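Long-range contacts in lactate dehydrogenase, adjacent gene encodes predicted malate dehydrogenase (Cryptosporidium parvum, PDB 4ND5), which probably catalyses the NAD-dependent interconversion of (S)-lactate and pyruvate, as a four-chain member of the lactate/malate dehydrogenase superfamily: residues R4-V9 with D69-D74; I10-I15 with L33-E38; I100-A105 with V128-K133. All blocks are in the same frame, centred on the assembly; numbering follows the deposited sequence.

All three contacts lie in the NAD-binding domain. Interactions 1 and 2 share the parallel six-stranded sheet: strand 6-10 begins within R4-V9 and ends at I10, and strand 30-34 lies beside it. Their centres are about 15 Å apart, and they meet where V9 O probably accepts a hydrogen bond from F34 N (2.8 Å). Along the chain, interaction 1 spans interaction 2, both of whose segments fall between V9 and D69. Interaction 3 comes later and pairs helices 94-111 and 124-135; its centre is about 17 Å from that of interaction 2, which it touches through V104 and I10. Interaction 2 sits at the sheet's nucleotide-binding end, interaction 1 near the opposite end, interaction 3 in helices against it.

Interaction 1: residues R4-V9 with D69-D74; sequences RRKIAV and DISGSD
The D74 carboxylate is met near its anti side, where K6 N reaches OD2 over 3.1 Å from 24° out of the carboxylate plane. R5 crosses D74 at about a right angle, its CB 3.8 Å from D74 OD2, while its guanidinium is turned almost square to the carboxylate (87°) and binds E3 O of the second subunit instead. A water also donates to D74 OD2 and to R4 O, so two donors hold this oxygen. The backbone returns the grip: D74 N donates to K6 O at 2.9 Å.

From there the K6 side chain runs along the turn. With CG anti to the backbone N (chi1 -173°) and every later torsion extended, it carries NZ past S73 to two carbonyls. S71 O takes NZ in its carbonyl plane, whereas D69 O takes it from above the plane, each at 2.9 Å. The ammonium thus bridges the carbonyl just before the type II turn I70-S73 and one inside it; the turn's positive phi is borne by G72. Inside the turn, I70 O accepts from S73 N and S73 OG on the same face of its plane, OG coming from above that plane. Two residues along the strand, A8 CB touches both S73 OG and I70 CG2 (3.9 Å to the latter). This is the turn leading into strand 75-78, pinned beside the first strand of a Rossmann-type sheet.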
loop_
_atom_site.group_PDB
_atom_site.type_symbol
_atom_site.label_atom_id
_atom_site.label_comp_id
_atom_site.label_asym_id
_atom_site.label_seq_id
_atom_site.Cartn_x
_atom_site.Cartn_y
_atom_site.Cartn_z
ATOM N N ARG A 4 5.926 -7.134 18.004
ATOM C CA ARG A 4 5.462 -6.027 17.181
ATOM C C ARG A 4 6.371 -4.835 17.414
ATOM O O ARG A 4 6.848 -4.633 18.530
ATOM C CB ARG A 4 4.041 -5.622 17.558
ATOM C CG ARG A 4 2.969 -6.670 17.309
ATOM C CD ARG A 4 1.644 -6.216 17.901
ATOM N NE ARG A 4 0.539 -7.058 17.448
ATOM C CZ ARG A 4 -0.699 -6.633 17.210
ATOM N NH1 ARG A 4 -1.611 -7.496 16.780
ATOM N NH2 ARG A 4 -1.037 -5.359 17.390
ATOM N N ARG A 5 6.599 -4.041 16.374
ATOM C CA ARG A 5 7.318 -2.782 16.541
ATOM C C ARG A 5 6.448 -1.851 17.374
ATOM O O ARG A 5 5.221 -1.993 17.407
ATOM C CB ARG A 5 7.644 -2.128 15.197
ATOM C CG ARG A 5 8.383 -3.008 14.206
ATOM C CD ARG A 5 9.628 -3.670 14.778
ATOM N NE ARG A 5 10.435 -4.234 13.697
ATOM C CZ ARG A 5 11.483 -5.037 13.853
ATOM N NH1 ARG A 5 11.886 -5.413 15.060
ATOM N NH2 ARG A 5 12.126 -5.481 12.778
ATOM N N LYS A 6 7.089 -0.911 18.054
ATOM C CA LYS A 6 6.403 -0.047 18.996
ATOM C C LYS A 6 6.936 1.372 18.867
ATOM O O LYS A 6 8.148 1.589 18.930
ATOM C CB LYS A 6 6.610 -0.572 20.421
ATOM C CG LYS A 6 5.808 0.161 21.488
ATOM C CD LYS A 6 5.918 -0.546 22.833
ATOM C CE LYS A 6 5.113 0.177 23.895
ATOM N NZ LYS A 6 5.175 -0.520 25.207
ATOM N N ILE A 7 6.029 2.326 18.661
ATOM C CA ILE A 7 6.393 3.734 18.555
ATOM C C ILE A 7 5.704 4.521 19.665
ATOM O O ILE A 7 4.486 4.464 19.800
ATOM C CB ILE A 7 5.994 4.325 17.190
ATOM C CG1 ILE A 7 6.798 3.643 16.077
ATOM C CG2 ILE A 7 6.215 5.834 17.177
ATOM C CD1 ILE A 7 6.545 4.182 14.685
ATOM N N ALA A 8 6.489 5.250 20.452
ATOM C CA ALA A 8 5.941 6.147 21.461
ATOM C C ALA A 8 5.871 7.559 20.896
ATOM O O ALA A 8 6.864 8.076 20.378
ATOM C CB ALA A 8 6.791 6.119 22.725
ATOM N N VAL A 9 4.692 8.168 20.989
ATOM C CA VAL A 9 4.482 9.546 20.552
ATOM C C VAL A 9 4.254 10.391 21.803
ATOM O O VAL A 9 3.272 10.189 22.529
ATOM C CB VAL A 9 3.275 9.661 19.598
ATOM C CG1 VAL A 9 3.066 11.104 19.153
ATOM C CG2 VAL A 9 3.463 8.750 18.389
ATOM N N ASP A 69 4.443 2.770 30.223
ATOM C CA ASP A 69 3.805 2.244 29.020
ATOM C C ASP A 69 4.654 2.411 27.756
ATOM O O ASP A 69 4.384 1.755 26.750
ATOM C CB ASP A 69 2.441 2.902 28.807
ATOM C CG ASP A 69 1.402 2.442 29.811
ATOM O OD1 ASP A 69 1.491 1.300 30.301
ATOM O OD2 ASP A 69 0.481 3.223 30.099
ATOM N N ILE A 70 5.659 3.286 27.788
ATOM C CA ILE A 70 6.558 3.434 26.641
ATOM C C ILE A 70 7.745 2.463 26.682
ATOM O O ILE A 70 8.642 2.550 25.844
ATOM C CB ILE A 70 7.052 4.891 26.450
ATOM C CG1 ILE A 70 8.100 5.293 27.496
ATOM C CG2 ILE A 70 5.879 5.863 26.469
ATOM C CD1 ILE A 70 9.011 6.406 27.030
ATOM N N SER A 71 7.746 1.527 27.629
ATOM C CA SER A 71 8.853 0.583 27.755
ATOM C C SER A 71 8.978 -0.281 26.506
ATOM O O SER A 71 7.975 -0.702 25.931
ATOM C CB SER A 71 8.677 -0.314 28.981
ATOM O OG SER A 71 7.552 -1.158 28.826
ATOM N N GLY A 72 10.215 -0.536 26.094
ATOM C CA GLY A 72 10.486 -1.346 24.909
ATOM C C GLY A 72 10.148 -0.660 23.594
ATOM O O GLY A 72 10.095 -1.318 22.556
ATOM N N SER A 73 9.927 0.654 23.628
ATOM C CA SER A 73 9.647 1.418 22.417
ATOM C C SER A 73 10.877 1.433 21.526
ATOM O O SER A 73 11.974 1.770 21.981
ATOM C CB SER A 73 9.243 2.857 22.744
ATOM O OG SER A 73 8.001 2.892 23.420
ATOM N N ASP A 74 10.688 1.065 20.263
ATOM C CA ASP A 74 11.766 1.096 19.280
ATOM C C ASP A 74 12.026 2.528 18.818
ATOM O O ASP A 74 13.169 2.903 18.533
ATOM C CB ASP A 74 11.423 0.215 18.079
ATOM C CG ASP A 74 11.137 -1.230 18.469
ATOM O OD1 ASP A 74 12.006 -1.879 19.068
ATOM O OD2 ASP A 74 10.035 -1.722 18.167
HETATM O O HOH W 1 9.517 -4.069 19.125
#

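Interaction 2: residues I10-I15 with L33-E38; sequences IGSGQI and LFDIAE
S12 and D35 meet at the tight end of the contact. S12 N points almost straight at D35 OD1 (2.9 Å, 175° at the hydrogen), which accepts with its anti lone pair. D35 OD2 likewise spends its anti lone pair on A37 N, 2.8 Å away, closing an Asx turn, so the carboxylate is held through both oxygens. S12 OG lies 3.1 Å from D35 OD1 and close to D35 CB, with chi1 at 64° placing it between the backbone N and the carbonyl carbon. One step back, G11 N donates to F34 O over 2.7 Å, continuing the parallel pairing of I10 with F34.

This is the first beta-alpha-beta unit of the Rossmann fold: G11 and G13 belong to the glycine-rich turn between strand 6-10 and helix 14-26, and D35, seen to bind NAD(+), follows strand 30-34. G11 adopts positive-phi backbone angles that suit glycine.

Apolar packing joins I10 to F34. I10 CD1 lies 3.9 Å from F34 CB, and its CG2 comes obliquely to the ring, which stacks on Y67. L33 CD1 packs against the backbone of the turn, 3.8 Å from G11 O. Beyond this the segments diverge: Q14 and E38 are exposed, with G13 also open to solvent at the head of helix 14-26.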
loop_
_atom_site.group_PDB
_atom_site.type_symbol
_atom_site.label_atom_id
_atom_site.label_comp_id
_atom_site.label_asym_id
_atom_site.label_seq_id
_atom_site.Cartn_x
_atom_site.Cartn_y
_atom_site.Cartn_z
ATOM N N ILE A 10 5.184 11.310 22.069
ATOM C CA ILE A 10 5.129 12.132 23.277
ATOM C C ILE A 10 4.476 13.464 22.929
ATOM O O ILE A 10 5.066 14.292 22.232
ATOM C CB ILE A 10 6.528 12.384 23.891
ATOM C CG1 ILE A 10 7.351 11.091 23.963
ATOM C CG2 ILE A 10 6.395 12.999 25.275
ATOM C CD1 ILE A 10 6.698 9.968 24.734
ATOM N N GLY A 11 3.252 13.654 23.410
ATOM C CA GLY A 11 2.461 14.833 23.086
ATOM C C GLY A 11 1.290 14.425 22.213
ATOM O O GLY A 11 1.488 13.929 21.104
ATOM N N SER A 12 0.076 14.636 22.717
ATOM C CA SER A 12 -1.145 14.225 22.024
ATOM C C SER A 12 -1.813 15.391 21.293
ATOM O O SER A 12 -3.032 15.401 21.126
ATOM C CB SER A 12 -2.126 13.624 23.029
ATOM O OG SER A 12 -2.529 14.598 23.979
ATOM N N GLY A 13 -1.016 16.364 20.856
ATOM C CA GLY A 13 -1.526 17.492 20.089
ATOM C C GLY A 13 -1.880 17.097 18.662
ATOM O O GLY A 13 -2.175 15.928 18.381
ATOM N N GLN A 14 -1.841 18.069 17.758
ATOM C CA GLN A 14 -2.288 17.848 16.385
ATOM C C GLN A 14 -1.293 17.021 15.578
ATOM O O GLN A 14 -1.699 16.145 14.812
ATOM C CB GLN A 14 -2.590 19.180 15.699
ATOM C CG GLN A 14 -3.853 19.829 16.244
ATOM C CD GLN A 14 -4.225 21.111 15.521
ATOM O OE1 GLN A 14 -3.555 22.137 15.668
ATOM N NE2 GLN A 14 -5.310 21.066 14.751
ATOM N N ILE A 15 -0.002 17.284 15.767
ATOM C CA ILE A 15 1.047 16.502 15.110
ATOM C C ILE A 15 1.063 15.081 15.676
ATOM O O ILE A 15 1.055 14.110 14.916
ATOM C CB ILE A 15 2.438 17.166 15.244
ATOM C CG1 ILE A 15 2.453 18.504 14.494
ATOM C CG2 ILE A 15 3.536 16.266 14.685
ATOM C CD1 ILE A 15 3.673 19.359 14.772
ATOM N N LEU A 33 0.439 6.597 22.715
ATOM C CA LEU A 33 0.283 8.042 22.658
ATOM C C LEU A 33 0.305 8.605 24.081
ATOM O O LEU A 33 -0.618 8.372 24.864
ATOM C CB LEU A 33 -1.027 8.403 21.949
ATOM C CG LEU A 33 -1.264 9.874 21.604
ATOM C CD1 LEU A 33 -0.117 10.454 20.787
ATOM C CD2 LEU A 33 -2.576 10.018 20.849
ATOM N N PHE A 34 1.378 9.322 24.406
ATOM C CA PHE A 34 1.611 9.839 25.755
ATOM C C PHE A 34 1.292 11.326 25.846
ATOM O O PHE A 34 1.711 12.106 24.992
ATOM C CB PHE A 34 3.078 9.626 26.160
ATOM C CG PHE A 34 3.410 10.139 27.540
ATOM C CD1 PHE A 34 3.384 9.289 28.638
ATOM C CD2 PHE A 34 3.750 11.475 27.742
ATOM C CE1 PHE A 34 3.686 9.760 29.910
ATOM C CE2 PHE A 34 4.049 11.949 29.012
ATOM C CZ PHE A 34 4.019 11.090 30.095
ATOM N N ASP A 35 0.567 11.709 26.893
ATOM C CA ASP A 35 0.415 13.118 27.258
ATOM C C ASP A 35 -0.002 13.252 28.728
ATOM O O ASP A 35 -0.541 12.312 29.317
ATOM C CB ASP A 35 -0.599 13.813 26.341
ATOM C CG ASP A 35 -0.435 15.326 26.327
ATOM O OD1 ASP A 35 0.003 15.874 25.291
ATOM O OD2 ASP A 35 -0.734 15.967 27.355
ATOM N N ILE A 36 0.259 14.422 29.307
ATOM C CA ILE A 36 -0.140 14.729 30.684
ATOM C C ILE A 36 -1.640 14.983 30.759
ATOM O O ILE A 36 -2.305 14.542 31.698
ATOM C CB ILE A 36 0.554 16.004 31.221
ATOM C CG1 ILE A 36 2.079 15.894 31.132
ATOM C CG2 ILE A 36 0.135 16.275 32.664
ATOM C CD1 ILE A 36 2.768 17.245 31.085
ATOM N N ALA A 37 -2.159 15.709 29.771
ATOM C CA ALA A 37 -3.561 16.125 29.751
ATOM C C ALA A 37 -4.512 14.950 29.958
ATOM O O ALA A 37 -4.329 13.873 29.386
ATOM C CB ALA A 37 -3.882 16.836 28.445
ATOM N N GLU A 38 -5.526 15.181 30.786
ATOM C CA GLU A 38 -6.521 14.174 31.122
ATOM C C GLU A 38 -7.387 13.863 29.903
ATOM O O GLU A 38 -7.967 14.767 29.305
ATOM C CB GLU A 38 -7.395 14.699 32.266
ATOM C CG GLU A 38 -8.310 13.673 32.922
ATOM C CD GLU A 38 -9.203 14.286 33.992
ATOM O OE1 GLU A 38 -9.406 15.522 33.984
ATOM O OE2 GLU A 38 -9.711 13.527 34.847
#

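Interaction 3: residues I100-A105 with V128-K133; sequences ILDSVA and VSHFQK
F131 carries the apolar half of this helix pair, its ring meeting L101, V104 and A105. CE1 does most of the touching, lying 3.5 Å from A105 CA and 4.0 Å from V104 CG1, while CD1 faces L101 CD2 at 4.3 Å. The ring is oblique to its neighbours, and the V104 and F131 side chains cross at about a right angle; chi1 of -178° sets CG anti to the backbone N and swings the ring across to the other helix. I78 of strand 75-78 also packs on F131, L101 and V104, placing the helices against the sheet. The axes of segments 100-105 and 128-133 come within 9.4 Å, crossing at -38°.

One polar bond joins the helices at the partly exposed side: H130 NE2 donates to D102 OD2 over 2.7 Å. The carboxylate oxygen lies at the ring edge, tilted from the ring plane, and is approached on its syn side but out of the carboxylate plane. The N-H...O angle of 136° makes the bond bent, and A98 O is a second, weak acceptor for NE2. L101 CB flanks the same imidazole edge.

A neighbouring carboxylate would tend to favour the protonated imidazole, so this histidine may carry some positive charge, which would strengthen the link between helices 94-111 and 124-135.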
loop_
_atom_site.group_PDB
_atom_site.type_symbol
_atom_site.label_atom_id
_atom_site.label_comp_id
_atom_site.label_asym_id
_atom_site.label_seq_id
_atom_site.Cartn_x
_atom_site.Cartn_y
_atom_site.Cartn_z
ATOM N N ILE A 100 10.370 20.288 29.498
ATOM C CA ILE A 100 9.589 19.153 29.012
ATOM C C ILE A 100 10.527 18.025 28.577
ATOM O O ILE A 100 10.286 16.867 28.902
ATOM C CB ILE A 100 8.634 19.545 27.859
ATOM C CG1 ILE A 100 7.605 20.573 28.347
ATOM C CG2 ILE A 100 7.911 18.319 27.316
ATOM C CD1 ILE A 100 6.780 21.205 27.245
ATOM N N LEU A 101 11.605 18.365 27.872
ATOM C CA LEU A 101 12.564 17.362 27.397
ATOM C C LEU A 101 13.281 16.639 28.541
ATOM O O LEU A 101 13.542 15.438 28.450
ATOM C CB LEU A 101 13.591 17.993 26.451
ATOM C CG LEU A 101 13.053 18.525 25.124
ATOM C CD1 LEU A 101 14.172 19.174 24.332
ATOM C CD2 LEU A 101 12.400 17.421 24.303
ATOM N N ASP A 102 13.600 17.369 29.609
ATOM C CA ASP A 102 14.168 16.759 30.818
ATOM C C ASP A 102 13.267 15.654 31.342
ATOM O O ASP A 102 13.732 14.563 31.670
ATOM C CB ASP A 102 14.348 17.801 31.928
ATOM C CG ASP A 102 15.497 18.752 31.665
ATOM O OD1 ASP A 102 15.687 19.677 32.485
ATOM O OD2 ASP A 102 16.207 18.581 30.653
ATOM N N SER A 103 11.975 15.946 31.427
ATOM C CA SER A 103 11.007 14.974 31.908
ATOM C C SER A 103 10.915 13.769 30.960
ATOM O O SER A 103 10.857 12.625 31.410
ATOM C CB SER A 103 9.635 15.628 32.079
ATOM O OG SER A 103 8.702 14.703 32.609
ATOM N N VAL A 104 10.924 14.027 29.654
ATOM C CA VAL A 104 10.853 12.948 28.661
ATOM C C VAL A 104 12.133 12.117 28.674
ATOM O O VAL A 104 12.081 10.886 28.585
ATOM C CB VAL A 104 10.593 13.485 27.235
ATOM C CG1 VAL A 104 10.590 12.345 26.225
ATOM C CG2 VAL A 104 9.271 14.233 27.179
ATOM N N ALA A 105 13.274 12.792 28.794
ATOM C CA ALA A 105 14.581 12.121 28.868
ATOM C C ALA A 105 14.634 11.087 29.988
ATOM O O ALA A 105 15.118 9.972 29.787
ATOM C CB ALA A 105 15.688 13.144 29.054
ATOM N N VAL A 128 17.328 19.320 20.399
ATOM C CA VAL A 128 17.787 17.952 20.135
ATOM C C VAL A 128 19.062 17.703 20.939
ATOM O O VAL A 128 19.151 16.730 21.695
ATOM C CB VAL A 128 18.041 17.705 18.629
ATOM C CG1 VAL A 128 18.631 16.321 18.396
ATOM C CG2 VAL A 128 16.751 17.846 17.831
ATOM N N SER A 129 20.028 18.608 20.780
ATOM C CA SER A 129 21.281 18.578 21.536
ATOM C C SER A 129 21.026 18.439 23.038
ATOM O O SER A 129 21.616 17.585 23.698
ATOM C CB SER A 129 22.097 19.846 21.257
ATOM O OG SER A 129 23.421 19.730 21.742
ATOM N N HIS A 130 20.125 19.264 23.567
ATOM C CA HIS A 130 19.772 19.212 24.989
ATOM C C HIS A 130 19.224 17.844 25.408
ATOM O O HIS A 130 19.621 17.311 26.444
ATOM C CB HIS A 130 18.764 20.311 25.333
ATOM C CG HIS A 130 18.295 20.275 26.753
ATOM N ND1 HIS A 130 19.093 20.656 27.809
ATOM C CD2 HIS A 130 17.111 19.901 27.292
ATOM C CE1 HIS A 130 18.420 20.522 28.938
ATOM N NE2 HIS A 130 17.215 20.063 28.653
ATOM N N PHE A 131 18.316 17.273 24.615
ATOM C CA PHE A 131 17.793 15.938 24.922
ATOM C C PHE A 131 18.917 14.904 24.930
ATOM O O PHE A 131 18.965 14.042 25.803
ATOM C CB PHE A 131 16.700 15.498 23.935
ATOM C CG PHE A 131 16.118 14.144 24.256
ATOM C CD1 PHE A 131 15.003 14.031 25.068
ATOM C CD2 PHE A 131 16.714 12.983 23.777
ATOM C CE1 PHE A 131 14.476 12.792 25.384
ATOM C CE2 PHE A 131 16.195 11.738 24.088
ATOM C CZ PHE A 131 15.072 11.639 24.892
ATOM N N GLN A 132 19.811 14.982 23.951
ATOM C CA GLN A 132 20.944 14.063 23.889
ATOM C C GLN A 132 21.805 14.177 25.149
ATOM O O GLN A 132 22.180 13.163 25.737
ATOM C CB GLN A 132 21.795 14.324 22.644
ATOM C CG GLN A 132 22.847 13.255 22.375
ATOM C CD GLN A 132 24.038 13.324 23.318
ATOM O OE1 GLN A 132 24.565 14.403 23.601
ATOM N NE2 GLN A 132 24.468 12.167 23.810
ATOM N N LYS A 133 22.109 15.410 25.555
ATOM C CA LYS A 133 22.951 15.661 26.729
ATOM C C LYS A 133 22.302 15.192 28.034
ATOM O O LYS A 133 22.961 14.564 28.861
ATOM C CB LYS A 133 23.303 17.150 26.834
ATOM C CG LYS A 133 24.252 17.649 25.755
ATOM C CD LYS A 133 24.220 19.168 25.654
ATOM C CE LYS A 133 25.120 19.681 24.545
ATOM N NZ LYS A 133 24.773 21.077 24.155
#